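PDB 6A4V: 49 protein from Murid herpesvirus 4, which interacts with host poly(ADP-ribose) polymerase 1 and thereby probably facilitates replication of the virus. Local coordinates for residues E163-A166 with C167-S171; L279-L282 with N283-H287; H49-C52 with V53-T56; H81-D84 with T85-F88. All coordinates share one frame; numbering follows the deposited sequence.

Contact 1 (E163-A166 with C167-S171)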
loop_
_atom_site.group_PDB
_atom_site.type_symbol
_atom_site.label_atom_id
_atom_site.label_comp_id
_atom_site.label_asym_id
_atom_site.label_seq_id
_atom_site.Cartn_x
_atom_site.Cartn_y
_atom_site.Cartn_z
ATOM N N GLU B 163 11.796 27.242 10.062
ATOM C CA GLU B 163 12.185 28.406 10.852
ATOM C C GLU B 163 10.961 28.933 11.610
ATOM O O GLU B 163 11.015 29.085 12.831
ATOM C CB GLU B 163 12.855 29.465 9.973
ATOM C CG GLU B 163 14.368 29.287 9.880
ATOM C CD GLU B 163 15.034 30.026 8.737
ATOM O OE1 GLU B 163 14.456 31.035 8.279
ATOM O OE2 GLU B 163 16.124 29.583 8.296
ATOM N N TRP B 164 9.850 29.130 10.886
ATOM C CA TRP B 164 8.578 29.621 11.448
ATOM C C TRP B 164 8.025 28.686 12.523
ATOM O O TRP B 164 7.503 29.167 13.520
ATOM C CB TRP B 164 7.570 29.858 10.319
ATOM C CG TRP B 164 6.241 30.443 10.684
ATOM C CD1 TRP B 164 5.891 31.756 10.563
ATOM C CD2 TRP B 164 5.010 29.740 10.952
ATOM N NE1 TRP B 164 4.566 31.936 10.868
ATOM C CE2 TRP B 164 4.007 30.717 11.151
ATOM C CE3 TRP B 164 4.677 28.407 11.186
ATOM C CZ2 TRP B 164 2.689 30.396 11.476
ATOM C CZ3 TRP B 164 3.375 28.084 11.509
ATOM C CH2 TRP B 164 2.393 29.062 11.630
ATOM N N CYS B 165 8.124 27.369 12.316
ATOM C CA CYS B 165 7.650 26.402 13.318
ATOM C C CYS B 165 8.465 26.534 14.612
ATOM O O CYS B 165 7.926 26.381 15.717
ATOM C CB CYS B 165 7.726 24.962 12.814
ATOM S SG CYS B 165 6.721 23.810 13.792
ATOM N N ALA B 166 9.770 26.786 14.468
ATOM C CA ALA B 166 10.675 26.863 15.604
ATOM C C ALA B 166 10.336 28.093 16.467
ATOM O O ALA B 166 10.150 27.957 17.683
ATOM C CB ALA B 166 12.110 26.879 15.122
ATOM N N CYS B 167 10.247 29.279 15.850
ATOM C CA CYS B 167 9.847 30.490 16.574
ATOM C C CYS B 167 8.661 30.208 17.488
ATOM O O CYS B 167 8.699 30.478 18.689
ATOM C CB CYS B 167 9.402 31.611 15.650
ATOM S SG CYS B 167 10.775 32.305 14.712
ATOM N N PHE B 168 7.604 29.668 16.889
ATOM C CA PHE B 168 6.305 29.802 17.428
ATOM C C PHE B 168 5.933 28.567 18.258
ATOM O O PHE B 168 4.871 28.551 18.844
ATOM C CB PHE B 168 5.358 30.129 16.278
ATOM C CG PHE B 168 5.598 31.481 15.658
ATOM C CD1 PHE B 168 5.683 32.612 16.454
ATOM C CD2 PHE B 168 5.678 31.647 14.286
ATOM C CE1 PHE B 168 5.860 33.868 15.900
ATOM C CE2 PHE B 168 5.871 32.905 13.727
ATOM C CZ PHE B 168 5.965 34.014 14.537
ATOM N N LEU B 169 6.804 27.552 18.323
ATOM C CA LEU B 169 6.624 26.465 19.303
ATOM C C LEU B 169 7.038 26.947 20.697
ATOM O O LEU B 169 8.144 27.447 20.851
ATOM C CB LEU B 169 7.487 25.267 18.900
ATOM C CG LEU B 169 6.988 24.454 17.708
ATOM C CD1 LEU B 169 8.046 23.446 17.298
ATOM C CD2 LEU B 169 5.648 23.796 18.003
ATOM N N THR B 170 6.186 26.743 21.711
ATOM C CA THR B 170 6.506 27.193 23.082
ATOM C C THR B 170 6.866 26.006 23.986
ATOM O O THR B 170 6.064 25.102 24.178
ATOM C CB THR B 170 5.367 28.036 23.664
ATOM O OG1 THR B 170 4.254 27.193 23.960
ATOM C CG2 THR B 170 4.951 29.148 22.723
ATOM N N SER B 171 8.090 26.059 24.534
ATOM C CA SER B 171 8.632 25.150 25.568
ATOM C C SER B 171 8.459 23.685 25.135
ATOM O O SER B 171 7.467 23.023 25.495
ATOM C CB SER B 171 8.032 25.426 26.948
ATOM O OG SER B 171 6.689 24.972 27.052
#

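Contact 2 (L279-L282 with N283-H287)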
loop_
_atom_site.group_PDB
_atom_site.type_symbol
_atom_site.label_atom_id
_atom_site.label_comp_id
_atom_site.label_asym_id
_atom_site.label_seq_id
_atom_site.Cartn_x
_atom_site.Cartn_y
_atom_site.Cartn_z
ATOM N N LEU B 279 14.807 -12.849 -17.927
ATOM C CA LEU B 279 15.198 -11.600 -18.440
ATOM C C LEU B 279 14.184 -11.133 -19.472
ATOM O O LEU B 279 13.840 -9.996 -19.473
ATOM C CB LEU B 279 16.622 -11.629 -18.997
ATOM C CG LEU B 279 17.678 -11.112 -18.031
ATOM C CD1 LEU B 279 19.061 -11.349 -18.611
ATOM C CD2 LEU B 279 17.451 -9.633 -17.756
ATOM N N SER B 280 13.660 -12.055 -20.268
ATOM C CA SER B 280 12.760 -11.688 -21.327
ATOM C C SER B 280 11.436 -11.234 -20.706
ATOM O O SER B 280 10.832 -10.223 -21.106
ATOM C CB SER B 280 12.558 -12.827 -22.299
ATOM O OG SER B 280 11.678 -12.411 -23.334
ATOM N N ASN B 281 11.053 -11.965 -19.674
ATOM C CA ASN B 281 9.879 -11.683 -18.867
ATOM C C ASN B 281 10.003 -10.278 -18.247
ATOM O O ASN B 281 9.080 -9.456 -18.361
ATOM C CB ASN B 281 9.772 -12.774 -17.811
ATOM C CG ASN B 281 8.407 -12.891 -17.181
ATOM O OD1 ASN B 281 7.383 -12.778 -17.864
ATOM N ND2 ASN B 281 8.408 -13.089 -15.866
ATOM N N LEU B 282 11.148 -10.035 -17.602
ATOM C CA LEU B 282 11.452 -8.772 -16.950
ATOM C C LEU B 282 11.273 -7.641 -17.944
ATOM O O LEU B 282 10.764 -6.571 -17.626
ATOM C CB LEU B 282 12.887 -8.737 -16.390
ATOM C CG LEU B 282 13.196 -7.399 -15.691
ATOM C CD1 LEU B 282 12.004 -7.019 -14.803
ATOM C CD2 LEU B 282 14.463 -7.458 -14.846
ATOM N N ASN B 283 11.717 -7.892 -19.178
ATOM C CA ASN B 283 11.699 -6.843 -20.209
ATOM C C ASN B 283 10.255 -6.512 -20.593
ATOM O O ASN B 283 9.878 -5.338 -20.611
ATOM C CB ASN B 283 12.609 -7.235 -21.379
ATOM C CG ASN B 283 12.332 -6.385 -22.595
ATOM O OD1 ASN B 283 12.632 -5.185 -22.589
ATOM N ND2 ASN B 283 11.615 -6.979 -23.543
ATOM N N HIS B 284 9.424 -7.558 -20.812
ATOM C CA HIS B 284 7.961 -7.417 -21.119
ATOM C C HIS B 284 7.227 -6.636 -20.031
ATOM O O HIS B 284 6.353 -5.806 -20.309
ATOM C CB HIS B 284 7.302 -8.818 -21.232
ATOM C CG HIS B 284 7.667 -9.594 -22.449
ATOM N ND1 HIS B 284 8.019 -10.944 -22.385
ATOM C CD2 HIS B 284 7.706 -9.245 -23.756
ATOM C CE1 HIS B 284 8.263 -11.398 -23.598
ATOM N NE2 HIS B 284 8.084 -10.369 -24.462
ATOM N N LEU B 285 7.582 -6.922 -18.771
ATOM C CA LEU B 285 6.987 -6.233 -17.678
ATOM C C LEU B 285 7.300 -4.730 -17.717
ATOM O O LEU B 285 6.331 -3.884 -17.513
ATOM C CB LEU B 285 7.456 -6.905 -16.377
ATOM C CG LEU B 285 6.650 -8.170 -16.035
ATOM C CD1 LEU B 285 7.313 -8.968 -14.954
ATOM C CD2 LEU B 285 5.234 -7.829 -15.678
ATOM N N LEU B 286 8.599 -4.399 -17.921
ATOM C CA LEU B 286 9.061 -3.016 -17.896
ATOM C C LEU B 286 8.381 -2.228 -18.995
ATOM O O LEU B 286 7.927 -1.107 -18.789
ATOM C CB LEU B 286 10.594 -2.941 -17.958
ATOM C CG LEU B 286 11.233 -2.576 -16.615
ATOM C CD1 LEU B 286 10.687 -1.248 -16.120
ATOM C CD2 LEU B 286 10.999 -3.667 -15.571
ATOM N N HIS B 287 8.210 -2.880 -20.128
ATOM C CA HIS B 287 7.548 -2.294 -21.231
ATOM C C HIS B 287 6.069 -2.057 -20.898
ATOM O O HIS B 287 5.462 -1.065 -21.387
ATOM C CB HIS B 287 7.705 -3.195 -22.467
ATOM C CG HIS B 287 7.311 -2.493 -23.723
ATOM N ND1 HIS B 287 5.984 -2.423 -24.150
ATOM C CD2 HIS B 287 8.031 -1.761 -24.596
ATOM C CE1 HIS B 287 5.918 -1.712 -25.263
ATOM N NE2 HIS B 287 7.158 -1.286 -25.542
#

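Contact 3 (H49-C52 with V53-T56)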
loop_
_atom_site.group_PDB
_atom_site.type_symbol
_atom_site.label_atom_id
_atom_site.label_comp_id
_atom_site.label_asym_id
_atom_site.label_seq_id
_atom_site.Cartn_x
_atom_site.Cartn_y
_atom_site.Cartn_z
ATOM N N HIS B 49 23.468 7.215 -2.769
ATOM C CA HIS B 49 24.266 6.682 -1.665
ATOM C C HIS B 49 24.009 5.173 -1.517
ATOM O O HIS B 49 24.943 4.389 -1.586
ATOM C CB HIS B 49 24.022 7.467 -0.361
ATOM C CG HIS B 49 24.803 6.991 0.826
ATOM N ND1 HIS B 49 24.272 6.108 1.767
ATOM C CD2 HIS B 49 26.050 7.292 1.259
ATOM C CE1 HIS B 49 25.160 5.883 2.721
ATOM N NE2 HIS B 49 26.263 6.600 2.430
ATOM N N THR B 50 22.749 4.748 -1.343
ATOM C CA THR B 50 22.492 3.317 -1.228
ATOM C C THR B 50 23.191 2.554 -2.370
ATOM O O THR B 50 23.539 1.377 -2.193
ATOM C CB THR B 50 21.000 2.964 -1.221
ATOM O OG1 THR B 50 20.268 3.755 -0.283
ATOM C CG2 THR B 50 20.771 1.508 -0.878
ATOM N N PHE B 51 23.384 3.192 -3.539
ATOM C CA PHE B 51 23.835 2.459 -4.738
ATOM C C PHE B 51 25.314 2.132 -4.600
ATOM O O PHE B 51 25.695 0.975 -4.741
ATOM C CB PHE B 51 23.596 3.250 -6.026
ATOM C CG PHE B 51 22.219 3.079 -6.612
ATOM C CD1 PHE B 51 21.275 2.268 -5.995
ATOM C CD2 PHE B 51 21.847 3.776 -7.751
ATOM C CE1 PHE B 51 20.012 2.112 -6.539
ATOM C CE2 PHE B 51 20.558 3.656 -8.265
ATOM C CZ PHE B 51 19.647 2.816 -7.660
ATOM N N CYS B 52 26.082 3.189 -4.324
ATOM C CA CYS B 52 27.490 3.161 -4.019
ATOM C C CYS B 52 27.769 2.194 -2.862
ATOM O O CYS B 52 28.789 1.524 -2.885
ATOM C CB CYS B 52 27.992 4.570 -3.713
ATOM S SG CYS B 52 27.934 5.667 -5.164
ATOM N N VAL B 53 26.868 2.124 -1.876
ATOM C CA VAL B 53 26.983 1.141 -0.799
ATOM C C VAL B 53 26.941 -0.247 -1.445
ATOM O O VAL B 53 27.900 -1.000 -1.349
ATOM C CB VAL B 53 25.889 1.319 0.278
ATOM C CG1 VAL B 53 25.774 0.131 1.227
ATOM C CG2 VAL B 53 26.093 2.605 1.068
ATOM N N ILE B 54 25.830 -0.530 -2.139
ATOM C CA ILE B 54 25.594 -1.780 -2.859
ATOM C C ILE B 54 26.809 -2.127 -3.737
ATOM O O ILE B 54 27.264 -3.262 -3.751
ATOM C CB ILE B 54 24.311 -1.677 -3.717
ATOM C CG1 ILE B 54 23.031 -1.672 -2.874
ATOM C CG2 ILE B 54 24.273 -2.787 -4.759
ATOM C CD1 ILE B 54 21.828 -1.055 -3.572
ATOM N N ASP B 55 27.294 -1.137 -4.487
ATOM C CA ASP B 55 28.287 -1.311 -5.528
ATOM C C ASP B 55 29.577 -1.850 -4.890
ATOM O O ASP B 55 30.226 -2.767 -5.432
ATOM C CB ASP B 55 28.482 0.010 -6.284
ATOM C CG ASP B 55 27.900 0.081 -7.696
ATOM O OD1 ASP B 55 27.297 -0.922 -8.154
ATOM O OD2 ASP B 55 28.096 1.142 -8.348
ATOM N N THR B 56 29.934 -1.317 -3.713
ATOM C CA THR B 56 31.156 -1.757 -3.037
ATOM C C THR B 56 30.863 -3.097 -2.318
ATOM O O THR B 56 31.646 -4.022 -2.423
ATOM C CB THR B 56 31.804 -0.604 -2.239
ATOM O OG1 THR B 56 31.083 -0.363 -1.024
ATOM C CG2 THR B 56 31.939 0.683 -3.044
#

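Contact 4 (H81-D84 with T85-F88)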
loop_
_atom_site.group_PDB
_atom_site.type_symbol
_atom_site.label_atom_id
_atom_site.label_comp_id
_atom_site.label_asym_id
_atom_site.label_seq_id
_atom_site.Cartn_x
_atom_site.Cartn_y
_atom_site.Cartn_z
ATOM N N HIS B 81 1.614 4.559 -5.410
ATOM C CA HIS B 81 0.610 4.537 -4.306
ATOM C C HIS B 81 0.390 5.978 -3.845
ATOM O O HIS B 81 -0.737 6.454 -3.789
ATOM C CB HIS B 81 0.975 3.608 -3.120
ATOM C CG HIS B 81 1.080 2.132 -3.386
ATOM N ND1 HIS B 81 1.643 1.244 -2.453
ATOM C CD2 HIS B 81 0.755 1.358 -4.463
ATOM C CE1 HIS B 81 1.602 -0.000 -2.923
ATOM N NE2 HIS B 81 1.060 0.039 -4.157
ATOM N N ASN B 82 1.488 6.706 -3.614
ATOM C CA ASN B 82 1.403 8.044 -3.079
ATOM C C ASN B 82 0.740 8.998 -4.089
ATOM O O ASN B 82 -0.028 9.818 -3.687
ATOM C CB ASN B 82 2.735 8.582 -2.569
ATOM C CG ASN B 82 3.162 7.921 -1.281
ATOM O OD1 ASN B 82 2.312 7.372 -0.591
ATOM N ND2 ASN B 82 4.458 7.860 -1.004
ATOM N N LEU B 83 1.033 8.878 -5.384
ATOM C CA LEU B 83 0.503 9.839 -6.363
ATOM C C LEU B 83 -0.984 9.581 -6.639
ATOM O O LEU B 83 -1.678 10.504 -7.021
ATOM C CB LEU B 83 1.356 9.829 -7.631
ATOM C CG LEU B 83 0.863 10.673 -8.808
ATOM C CD1 LEU B 83 1.037 12.167 -8.537
ATOM C CD2 LEU B 83 1.619 10.306 -10.074
ATOM N N ASP B 84 -1.458 8.346 -6.462
ATOM C CA ASP B 84 -2.854 8.074 -6.638
ATOM C C ASP B 84 -3.628 8.781 -5.502
ATOM O O ASP B 84 -4.742 9.258 -5.746
ATOM C CB ASP B 84 -3.183 6.579 -6.688
ATOM C CG ASP B 84 -2.614 5.804 -7.866
ATOM O OD1 ASP B 84 -2.297 6.443 -8.861
ATOM O OD2 ASP B 84 -2.396 4.551 -7.727
ATOM N N THR B 85 -3.024 8.867 -4.302
ATOM C CA THR B 85 -3.639 9.480 -3.194
ATOM C C THR B 85 -3.569 11.019 -3.195
ATOM O O THR B 85 -4.452 11.696 -2.668
ATOM C CB THR B 85 -2.956 9.080 -1.906
ATOM O OG1 THR B 85 -2.824 7.662 -1.853
ATOM C CG2 THR B 85 -3.732 9.664 -0.745
ATOM N N GLU B 86 -2.475 11.580 -3.693
ATOM C CA GLU B 86 -2.265 13.005 -3.615
ATOM C C GLU B 86 -3.539 13.832 -3.879
ATOM O O GLU B 86 -3.724 14.830 -3.218
ATOM C CB GLU B 86 -1.124 13.380 -4.540
ATOM C CG GLU B 86 -0.814 14.850 -4.469
ATOM C CD GLU B 86 0.512 15.185 -5.084
ATOM O OE1 GLU B 86 0.517 15.435 -6.325
ATOM O OE2 GLU B 86 1.550 15.035 -4.359
ATOM N N PRO B 87 -4.481 13.491 -4.788
ATOM C CA PRO B 87 -5.643 14.362 -5.030
ATOM C C PRO B 87 -6.584 14.653 -3.840
ATOM O O PRO B 87 -7.245 15.694 -3.856
ATOM C CB PRO B 87 -6.448 13.589 -6.095
ATOM C CG PRO B 87 -5.403 12.760 -6.807
ATOM C CD PRO B 87 -4.433 12.333 -5.712
ATOM N N PHE B 88 -6.535 13.742 -2.855
ATOM C CA PHE B 88 -7.159 13.638 -1.559
ATOM C C PHE B 88 -6.333 14.254 -0.420
ATOM O O PHE B 88 -6.854 14.342 0.696
ATOM C CB PHE B 88 -7.203 12.173 -1.071
ATOM C CG PHE B 88 -8.026 11.160 -1.822
ATOM C CD1 PHE B 88 -7.980 11.052 -3.205
ATOM C CD2 PHE B 88 -8.780 10.227 -1.117
ATOM C CE1 PHE B 88 -8.722 10.089 -3.869
ATOM C CE2 PHE B 88 -9.527 9.262 -1.782
ATOM C CZ PHE B 88 -9.495 9.194 -3.156
#

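Contact 1 (E163-A166 with C167-S171)
Glu163 meets Cys167 through the backbone: its carbonyl O accepts the Cys167 N-H over 3.1 Å, nearly straight at 169°, a regular helical bond. The carboxylate of Glu163 leads off at the exposed side, where a charged end suits the helix surface. Trp164 carries the main side-chain contact. With CG anti to the backbone N (chi1 -176°) the indole lies alongside the next turn, and Phe168 presents its edge to one indole face. The pair is T-shaped, the five-membered ring of Trp164 and the ring of Phe168 having centroids 4.7 Å apart and planes at 75°. Between the two rings the nearest atoms are Phe168 CE2 and Trp164 NE1, 3.3 Å apart. In the backbone, Phe168 N gives only a weak bond to Trp164 O. Cys165 follows on a neighbouring face, small enough to let Leu169 fold back over it: Leu169 CD1 lies 3.8 Å from Cys165 SG. Leu169 N makes two weak bonds, 3.1 Å to Cys165 O and 3.4 Å to Ala166 O, a bifurcated donor suited to a chain leaving helical geometry, and the backbone of Leu169 is already extended. Ala166 lies on the exposed face, where a lone methyl exposes little apolar surface.

Trp164 is also met by Tyr155, edge-to-face, and touches helices 213-235 and 131-146; Phe168 reaches Val140 and Leu143 of the latter. An aromatic pair one turn apart near the C-terminal end of a short helix, wedged against two longer helices, is a core element of this all-alpha fold.

Contact 2 (L279-L282 with N283-H287)
Leu282 and Leu286, one turn apart on helix 274-289, form the tight side of this contact. They lie side by side and point the same way, and Leu282 CD1 meets Leu286 CD2 at 3.6 Å. The extended first torsion of Leu282 (chi1 -180°) carries its branch along the helix to that meeting. Branched aliphatic chains suit the place, since Leu286 touches Phe250 of helix 238-262 and both leucines reach helix 295-312, at Leu305 and Ile301. In the backbone Leu286 N donates to Leu282 O over 3.1 Å, and the neighbouring bond runs from Leu285 N to Asn281 O over 3.0 Å.

Round the helix the contact becomes looser and polar. The His284 imidazole lies oblique to the Ser280 carbonyl: ND1 is 3.2 Å from Ser280 O, but the angle is too poor for a hydrogen bond, and that oxygen is taken by His284 N at 3.0 Å and 166°. Ser280 OG merely grazes the ring, 3.6 Å from His284 CE1. This side faces the second subunit, whose Arg106, Arg99 and Thr102 pack on Ser280, Asn281 and His284.

The chemistry implies an amphipathic helix: Leu279, Leu282 and Leu286 face helices of the same chain, the polar side meets the partner copy, and Leu285 touches both.

Contact 3 (H49-C52 with V53-T56)
A regular alpha-helical turn of helix 44-57 brings His49 and Val53 together as a CH-pi pair. Val53 CG2 lies over one face of the imidazole, offset toward its rim, 4.1 Å from the ring centroid and 25° off the normal. His49 places its ring there by holding CG anti to the backbone N (chi1 -180°), while Val53 N donates to His49 O at 3.0 Å.

One residue on, the straight bond from Ile54 N to Thr50 O (3.0 Å, 174°) accompanies a small apolar cluster. Ile54 CD1 stands 3.9 Å from the methyl CG2 of Thr50 and 4.1 Å from Phe51 CD1, at the edge of the phenyl ring and near its plane. A beta-branched threonine serves well, offering its methyl to Ile54 while its OG1 bonds weakly back to Ser46 O. Farther along, Asp55 N binds Phe51 O at 2.7 Å, and the Thr56 hydroxyl turns back to donate to Val53 O at 3.3 Å, engaging a polar group on the exposed side.

Against helix 61-85, Phe51 lies on Lys68 and Leu72 and Ile54 on Cys67, whereas Asp55 touches Ala64 and makes only a long, weak ion pair with Lys68; His49 and Cys52 remain exposed.

Contact 4 (H81-D84 with T85-F88)
The phenyl ring of Phe88 receives the carbonyl O of Asp84 obliquely, and only at 4.5 Å from CE1: a light touch for an exposed ring that also packs on Asn294 of the second subunit. The His81 imidazole meets His81 of that subunit edge-to-face and bonds through NE2 to Thr295 OG1 of its own chain. The Asn82 amide donates through ND2 to Tyr40 O, and the Glu86 carboxylate is hydrogen-bonded through OE2 to Tyr40 OH, while its OE1 lies 4.0 Å from Leu83 CD1.

The firmer links run through the helix's last carbonyls. Thr85 OG1, anti to its own carbonyl carbon (chi1 -50°), folds back to donate to His81 O over 3.1 Å, a usual intrahelical bond for threonine. The same oxygen takes a weak bond from Thr85 N, so one residue grips it twice. Asn82 O likewise has two donors, Glu86 N at 3.0 Å and, weakly, Thr85 N at 3.2 Å. Pro87 breaks the series: lacking an N-H, it can give Leu83 O nothing, and its CD packs 3.6 Å from that oxygen. Phe88 N then bonds Thr85 O at 2.9 Å in a tight turn.

Leu83 rests on Leu239 and Leu243 of helix 238-262. A proline, unable to continue the backbone bonding, is common just past a helix C-terminus, here the junction between helices 61-85 and 89-104.

Overall arrangement
From the N terminus the chain meets contact 3 on helix 44-57, then contact 4 where helix 61-85 gives way to helix 89-104, contact 1 on helix 161-168 and contact 2 on helix 274-289. Each is a local turn, so none closes a long loop; they run in series, neither nesting nor crossing. Contact 3 lies against the helix that contact 4 ends, their centres about 30 Å apart. Contacts 1 and 2 lie on opposite sides of the chain's centre, about 51 Å between centres. Helix 238-262 receives residues from contacts 2 and 4, which also both touch the second subunit, whereas contact 1 joins helices 131-146 and 213-235.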